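Local coordinates for protein positive phenol-degradative gene regulator (Ralstonia sp. E2, PDB 5FRV) that probably activates transcription of phenol-degradation genes as an ATP- and DNA-binding regulator of the sigma-54-dependent type, this piece being its N-terminal, phenol-binding part, at residues V108-L113 / G126-E131; M153-A158 / Y172-C177. One frame throughout, in Å; residues are numbered along the deposited sequence.

Interaction 1: residues V108-L113 / G126-E131; sequences VRVTPL and GEFLWE. With PCR (p-cresol), chain D.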
loop_
_atom_site.group_PDB
_atom_site.type_symbol
_atom_site.label_atom_id
_atom_site.label_comp_id
_atom_site.label_asym_id
_atom_site.label_seq_id
_atom_site.Cartn_x
_atom_site.Cartn_y
_atom_site.Cartn_z
ATOM N N VAL A 108 -0.481 -0.224 -12.431
ATOM C CA VAL A 108 -0.870 0.208 -13.771
ATOM C C VAL A 108 -0.246 -0.758 -14.777
ATOM O O VAL A 108 0.759 -1.412 -14.481
ATOM C CB VAL A 108 -0.434 1.689 -14.073
ATOM C CG1 VAL A 108 1.081 1.876 -13.958
ATOM C CG2 VAL A 108 -0.908 2.159 -15.464
ATOM N N ARG A 109 -0.864 -0.882 -15.947
ATOM C CA ARG A 109 -0.254 -1.605 -17.055
ATOM C C ARG A 109 0.494 -0.600 -17.909
ATOM O O ARG A 109 -0.085 0.369 -18.409
ATOM C CB ARG A 109 -1.297 -2.346 -17.894
ATOM C CG ARG A 109 -0.697 -2.983 -19.137
ATOM C CD ARG A 109 -1.756 -3.496 -20.110
ATOM N NE ARG A 109 -1.116 -3.992 -21.329
ATOM C CZ ARG A 109 -0.607 -5.213 -21.461
ATOM N NH1 ARG A 109 -0.681 -6.076 -20.453
ATOM N NH2 ARG A 109 -0.031 -5.579 -22.601
ATOM N N VAL A 110 1.790 -0.822 -18.064
ATOM C CA VAL A 110 2.638 0.161 -18.722
ATOM C C VAL A 110 3.071 -0.355 -20.073
ATOM O O VAL A 110 3.494 -1.506 -20.202
ATOM C CB VAL A 110 3.865 0.486 -17.879
ATOM C CG1 VAL A 110 4.629 1.688 -18.470
ATOM C CG2 VAL A 110 3.440 0.758 -16.445
ATOM N N THR A 111 2.933 0.491 -21.086
ATOM C CA THR A 111 3.495 0.193 -22.400
ATOM C C THR A 111 4.411 1.318 -22.862
ATOM O O THR A 111 3.951 2.443 -23.094
ATOM C CB THR A 111 2.392 -0.028 -23.445
ATOM O OG1 THR A 111 1.479 -1.015 -22.955
ATOM C CG2 THR A 111 2.996 -0.499 -24.769
ATOM N N PRO A 112 5.716 1.024 -22.984
ATOM C CA PRO A 112 6.675 1.991 -23.518
ATOM C C PRO A 112 6.285 2.366 -24.943
ATOM O O PRO A 112 6.003 1.471 -25.743
ATOM C CB PRO A 112 8.007 1.231 -23.486
ATOM C CG PRO A 112 7.801 0.117 -22.504
ATOM C CD PRO A 112 6.357 -0.262 -22.661
ATOM N N LEU A 113 6.221 3.656 -25.245
ATOM C CA LEU A 113 5.871 4.097 -26.602
ATOM C C LEU A 113 7.130 4.252 -27.445
ATOM O O LEU A 113 7.372 3.502 -28.397
ATOM C CB LEU A 113 5.105 5.428 -26.583
ATOM C CG LEU A 113 3.673 5.472 -26.048
ATOM C CD1 LEU A 113 3.280 6.909 -25.726
ATOM C CD2 LEU A 113 2.692 4.859 -27.027
ATOM N N GLY A 126 11.520 9.852 -22.959
ATOM C CA GLY A 126 10.651 8.691 -22.870
ATOM C C GLY A 126 9.168 8.990 -22.769
ATOM O O GLY A 126 8.756 9.896 -22.043
ATOM N N GLU A 127 8.378 8.212 -23.512
ATOM C CA GLU A 127 6.925 8.350 -23.593
ATOM C C GLU A 127 6.323 6.992 -23.306
ATOM O O GLU A 127 6.801 5.984 -23.825
ATOM C CB GLU A 127 6.462 8.828 -24.982
ATOM C CG GLU A 127 6.935 10.220 -25.413
ATOM C CD GLU A 127 6.408 10.622 -26.804
ATOM O OE1 GLU A 127 5.751 9.778 -27.463
ATOM O OE2 GLU A 127 6.662 11.776 -27.236
ATOM N N PHE A 128 5.276 6.959 -22.491
ATOM C CA PHE A 128 4.664 5.690 -22.091
ATOM C C PHE A 128 3.146 5.759 -22.067
ATOM O O PHE A 128 2.568 6.805 -21.745
ATOM C CB PHE A 128 5.149 5.257 -20.696
ATOM C CG PHE A 128 6.648 5.191 -20.565
ATOM C CD1 PHE A 128 7.387 6.339 -20.368
ATOM C CD2 PHE A 128 7.305 3.978 -20.618
ATOM C CE1 PHE A 128 8.757 6.283 -20.259
ATOM C CE2 PHE A 128 8.681 3.920 -20.506
ATOM C CZ PHE A 128 9.399 5.069 -20.327
ATOM N N LEU A 129 2.524 4.620 -22.383
ATOM C CA LEU A 129 1.089 4.400 -22.217
ATOM C C LEU A 129 0.795 3.737 -20.868
ATOM O O LEU A 129 1.495 2.801 -20.453
ATOM C CB LEU A 129 0.543 3.525 -23.341
ATOM C CG LEU A 129 -0.952 3.192 -23.261
ATOM C CD1 LEU A 129 -1.800 4.438 -23.536
ATOM C CD2 LEU A 129 -1.337 2.061 -24.210
ATOM N N TRP A 130 -0.242 4.233 -20.205
ATOM C CA TRP A 130 -0.733 3.693 -18.938
ATOM C C TRP A 130 -2.169 3.183 -19.067
ATOM O O TRP A 130 -3.102 3.978 -19.174
ATOM C CB TRP A 130 -0.683 4.765 -17.853
ATOM C CG TRP A 130 0.637 4.921 -17.145
ATOM C CD1 TRP A 130 1.724 4.106 -17.239
ATOM C CD2 TRP A 130 0.993 5.964 -16.225
ATOM N NE1 TRP A 130 2.740 4.576 -16.428
ATOM C CE2 TRP A 130 2.307 5.715 -15.795
ATOM C CE3 TRP A 130 0.316 7.072 -15.706
ATOM C CZ2 TRP A 130 2.956 6.536 -14.881
ATOM C CZ3 TRP A 130 0.978 7.905 -14.816
ATOM C CH2 TRP A 130 2.277 7.622 -14.405
ATOM N N GLU A 131 -2.357 1.869 -19.033
ATOM C CA GLU A 131 -3.720 1.331 -19.008
ATOM C C GLU A 131 -4.081 0.771 -17.634
ATOM O O GLU A 131 -3.247 0.152 -16.971
ATOM C CB GLU A 131 -3.875 0.263 -20.086
ATOM C CG GLU A 131 -3.681 0.812 -21.503
ATOM C CD GLU A 131 -3.671 -0.278 -22.563
ATOM O OE1 GLU A 131 -2.585 -0.851 -22.814
ATOM O OE2 GLU A 131 -4.749 -0.572 -23.138
HETATM C CB PCR D . 10.388 4.317 -16.472
HETATM C CG PCR D . 8.949 4.085 -16.063
HETATM C CD1 PCR D . 8.661 3.466 -14.858
HETATM C CE1 PCR D . 7.343 3.246 -14.500
HETATM C CD2 PCR D . 7.923 4.487 -16.908
HETATM C CE2 PCR D . 6.611 4.269 -16.556
HETATM C CZ PCR D . 6.323 3.647 -15.350
HETATM O OH PCR D . 4.999 3.423 -14.975
HETATM O O HOH W 1 -0.239 -0.008 -21.504
#
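W130 and F128 present flat groups to V108, just before the neighbouring strand, and V110 and P112 on it, and both meet the p-cresol. Over one face of the W130 indole lies V108 CG1, in a CH-pi contact 4.2 Å from the centroid of the five-membered ring; chi1 of 59° wedges this methyl between the backbone N and carbonyl carbon of V108 and turns it onto the indole. V110 CG1 lies at the indole edge, as does the ligand's hydroxyl end, where W130 NE1 donates a hydrogen bond to PCR OH (2.9 Å, N-H...O 145°). One face of the F128 ring receives PCR CD2, 3.6 Å above the plane and over its centre, while P112 CA approaches obliquely. Behind these groups runs an antiparallel ladder, with R109-E131 and T111-L129 as hydrogen-bonded pairs and the nearly straight T111 N to L129 O bond at 172°. The opposite face is mixed, with R109, T111 and E131 around L129: R109 NE and E131 OE1 form a long salt bridge of 3.8 Å, their planar groups about perpendicular, and a water is hydrogen-bonded to E131 OE1. One face thus carries the charged pair and its water, the other lines the pocket, where the phenolic oxygen, also hydrogen-bonded to H102 ND1, is the polar handle of an otherwise apolar ligand, consistent with a sensor of phenols.

Interaction 2: residues M153-A158 / Y172-C177; sequences MQIGYA and YRELEC. With ZN (zinc ion), chain C; PCR (p-cresol), chain D.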
loop_
_atom_site.group_PDB
_atom_site.type_symbol
_atom_site.label_atom_id
_atom_site.label_comp_id
_atom_site.label_asym_id
_atom_site.label_seq_id
_atom_site.Cartn_x
_atom_site.Cartn_y
_atom_site.Cartn_z
ATOM N N MET A 153 1.077 9.401 -7.408
ATOM C CA MET A 153 2.034 8.379 -6.992
ATOM C C MET A 153 2.649 7.703 -8.196
ATOM O O MET A 153 3.833 7.372 -8.177
ATOM C CB MET A 153 1.367 7.332 -6.095
ATOM C CG MET A 153 2.318 6.425 -5.332
ATOM S SD MET A 153 1.315 5.201 -4.373
ATOM C CE MET A 153 -0.199 6.082 -4.246
ATOM N N GLN A 154 1.844 7.473 -9.236
ATOM C CA GLN A 154 2.334 6.764 -10.400
ATOM C C GLN A 154 3.407 7.613 -11.100
ATOM O O GLN A 154 4.444 7.089 -11.526
ATOM C CB GLN A 154 1.175 6.418 -11.351
ATOM C CG GLN A 154 0.155 5.469 -10.700
ATOM C CD GLN A 154 -0.969 5.034 -11.632
ATOM O OE1 GLN A 154 -1.966 4.453 -11.184
ATOM N NE2 GLN A 154 -0.803 5.285 -12.938
ATOM N N ILE A 155 3.177 8.920 -11.178
ATOM C CA ILE A 155 4.162 9.853 -11.756
ATOM C C ILE A 155 5.415 9.966 -10.878
ATOM O O ILE A 155 6.531 9.996 -11.385
ATOM C CB ILE A 155 3.553 11.256 -11.959
ATOM C CG1 ILE A 155 2.652 11.250 -13.195
ATOM C CG2 ILE A 155 4.644 12.301 -12.150
ATOM C CD1 ILE A 155 3.422 11.069 -14.500
ATOM N N GLY A 156 5.242 10.015 -9.561
ATOM C CA GLY A 156 6.399 10.067 -8.688
ATOM C C GLY A 156 7.292 8.852 -8.919
ATOM O O GLY A 156 8.525 8.957 -8.950
ATOM N N TYR A 157 6.667 7.696 -9.104
ATOM C CA TYR A 157 7.403 6.456 -9.308
ATOM C C TYR A 157 8.250 6.554 -10.566
ATOM O O TYR A 157 9.462 6.271 -10.545
ATOM C CB TYR A 157 6.437 5.260 -9.376
ATOM C CG TYR A 157 7.122 3.912 -9.557
ATOM C CD1 TYR A 157 7.648 3.538 -10.792
ATOM C CD2 TYR A 157 7.250 3.017 -8.490
ATOM C CE1 TYR A 157 8.279 2.323 -10.964
ATOM C CE2 TYR A 157 7.885 1.793 -8.656
ATOM C CZ TYR A 157 8.390 1.456 -9.890
ATOM O OH TYR A 157 8.989 0.235 -10.058
ATOM N N ALA A 158 7.617 6.967 -11.657
ATOM C CA ALA A 158 8.322 7.101 -12.921
ATOM C C ALA A 158 9.501 8.049 -12.746
ATOM O O ALA A 158 10.613 7.768 -13.206
ATOM C CB ALA A 158 7.365 7.589 -14.025
ATOM N N TYR A 172 8.639 13.584 -14.912
ATOM C CA TYR A 172 7.525 13.165 -15.788
ATOM C C TYR A 172 6.267 13.980 -15.592
ATOM O O TYR A 172 6.008 14.526 -14.520
ATOM C CB TYR A 172 7.129 11.700 -15.567
ATOM C CG TYR A 172 8.109 10.682 -16.068
ATOM C CD1 TYR A 172 9.316 10.486 -15.411
ATOM C CD2 TYR A 172 7.816 9.886 -17.162
ATOM C CE1 TYR A 172 10.221 9.552 -15.853
ATOM C CE2 TYR A 172 8.705 8.931 -17.594
ATOM C CZ TYR A 172 9.912 8.770 -16.924
ATOM O OH TYR A 172 10.826 7.828 -17.348
ATOM N N ARG A 173 5.463 14.039 -16.639
ATOM C CA ARG A 173 4.115 14.559 -16.479
ATOM C C ARG A 173 3.152 13.789 -17.351
ATOM O O ARG A 173 3.550 13.170 -18.340
ATOM C CB ARG A 173 4.070 16.059 -16.768
ATOM C CG ARG A 173 3.971 16.857 -15.463
ATOM C CD ARG A 173 4.787 18.127 -15.491
ATOM N NE ARG A 173 4.045 19.225 -16.099
ATOM C CZ ARG A 173 3.900 20.424 -15.544
ATOM N NH1 ARG A 173 4.454 20.684 -14.366
ATOM N NH2 ARG A 173 3.205 21.369 -16.171
ATOM N N GLU A 174 1.890 13.769 -16.935
ATOM C CA GLU A 174 0.843 13.105 -17.686
ATOM C C GLU A 174 0.274 14.053 -18.709
ATOM O O GLU A 174 -0.216 15.104 -18.340
ATOM C CB GLU A 174 -0.295 12.652 -16.774
ATOM C CG GLU A 174 0.024 11.566 -15.802
ATOM C CD GLU A 174 -1.235 11.130 -15.075
ATOM O OE1 GLU A 174 -1.589 11.797 -14.089
ATOM O OE2 GLU A 174 -1.878 10.153 -15.503
ATOM N N LEU A 175 0.314 13.669 -19.978
ATOM C CA LEU A 175 -0.227 14.499 -21.051
ATOM C C LEU A 175 -1.730 14.255 -21.221
ATOM O O LEU A 175 -2.467 15.103 -21.748
ATOM C CB LEU A 175 0.513 14.217 -22.356
ATOM C CG LEU A 175 2.034 14.332 -22.248
ATOM C CD1 LEU A 175 2.666 14.196 -23.623
ATOM C CD2 LEU A 175 2.441 15.642 -21.566
ATOM N N GLU A 176 -2.169 13.077 -20.790
ATOM C CA GLU A 176 -3.595 12.761 -20.718
ATOM C C GLU A 176 -3.772 11.733 -19.614
ATOM O O GLU A 176 -2.788 11.131 -19.160
ATOM C CB GLU A 176 -4.136 12.250 -22.055
ATOM C CG GLU A 176 -3.747 10.832 -22.433
ATOM C CD GLU A 176 -4.246 10.439 -23.823
ATOM O OE1 GLU A 176 -5.388 9.932 -23.926
ATOM O OE2 GLU A 176 -3.496 10.649 -24.811
ATOM N N CYS A 177 -5.009 11.536 -19.174
ATOM C CA CYS A 177 -5.254 10.700 -18.008
ATOM C C CYS A 177 -6.713 10.322 -17.831
ATOM O O CYS A 177 -7.605 11.137 -18.075
ATOM C CB CYS A 177 -4.764 11.413 -16.751
ATOM S SG CYS A 177 -5.249 10.555 -15.241
HETATM ZN ZN ZN C . -3.552 9.210 -14.985
HETATM C CB PCR D . 10.388 4.317 -16.472
HETATM C CG PCR D . 8.949 4.085 -16.063
HETATM C CD1 PCR D . 8.661 3.466 -14.858
HETATM C CE1 PCR D . 7.343 3.246 -14.500
HETATM C CD2 PCR D . 7.923 4.487 -16.908
HETATM C CE2 PCR D . 6.611 4.269 -16.556
HETATM C CZ PCR D . 6.323 3.647 -15.350
HETATM O OH PCR D . 4.999 3.423 -14.975
#
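Within the V4R domain, helix 152-166 packs on strand 170-176, whose end carries two zinc ligands, so that I155 and A158 rest on Y172 and E174. A158 CB sits over the centre of the Y172 ring, a CH-pi contact of 3.7 Å to the centroid and only 7° off its normal. I155 reaches along the strand with two branches: CG2 touches Y172 O at 3.5 Å, while CD1 lies between Y172 CB and E174 CG, 3.7 Å from the latter. Beyond that apolar CG, the extended E174 chain delivers its carboxylate to the metal through one oxygen, with OE2 2.0 Å from zinc and OE1 at 3.4 Å. C177 SG adds a second bond of 2.2 Å, and C151 and C185 complete the site. Y157, from another side of the helix, brings its ring edge to p-cresol, CD1 lying 3.7 Å from PCR CE1, and the Y172 hydroxyl is hydrogen-bonded to T162 and Y124. Past E174 the strand kinks through a classic beta bulge, L175 and E176 both facing R186 of strand 185-191. The helix lies between helix 60-83, met by M153 and Y157, and an outermost strand of the four-stranded sheet, met by I155 and A158.

Interactions 1 and 2 follow one another along the chain, the hairpin closing before the helix-strand contact opens, yet their centres are about 10 Å apart. Both reach the antiparallel sheet ordered 109-118, 123-131, 185-191, 170-176: interaction 1 takes 109-118 and 123-131, interaction 2 the opposite outermost strand 170-176, and 185-191 separates 123-131 from it. W130 joins them: W130 CH2 packs on Q154 CB at 3.5 Å, and W130 CZ3 lies 3.7 Å from E174 OE2. F128 and Y172 also touch. Because W130 touches p-cresol and lies about 4 Å (side chain to ion) from the zinc, the ligand pocket and the zinc site share it, which could couple ligand binding to the domain's shape.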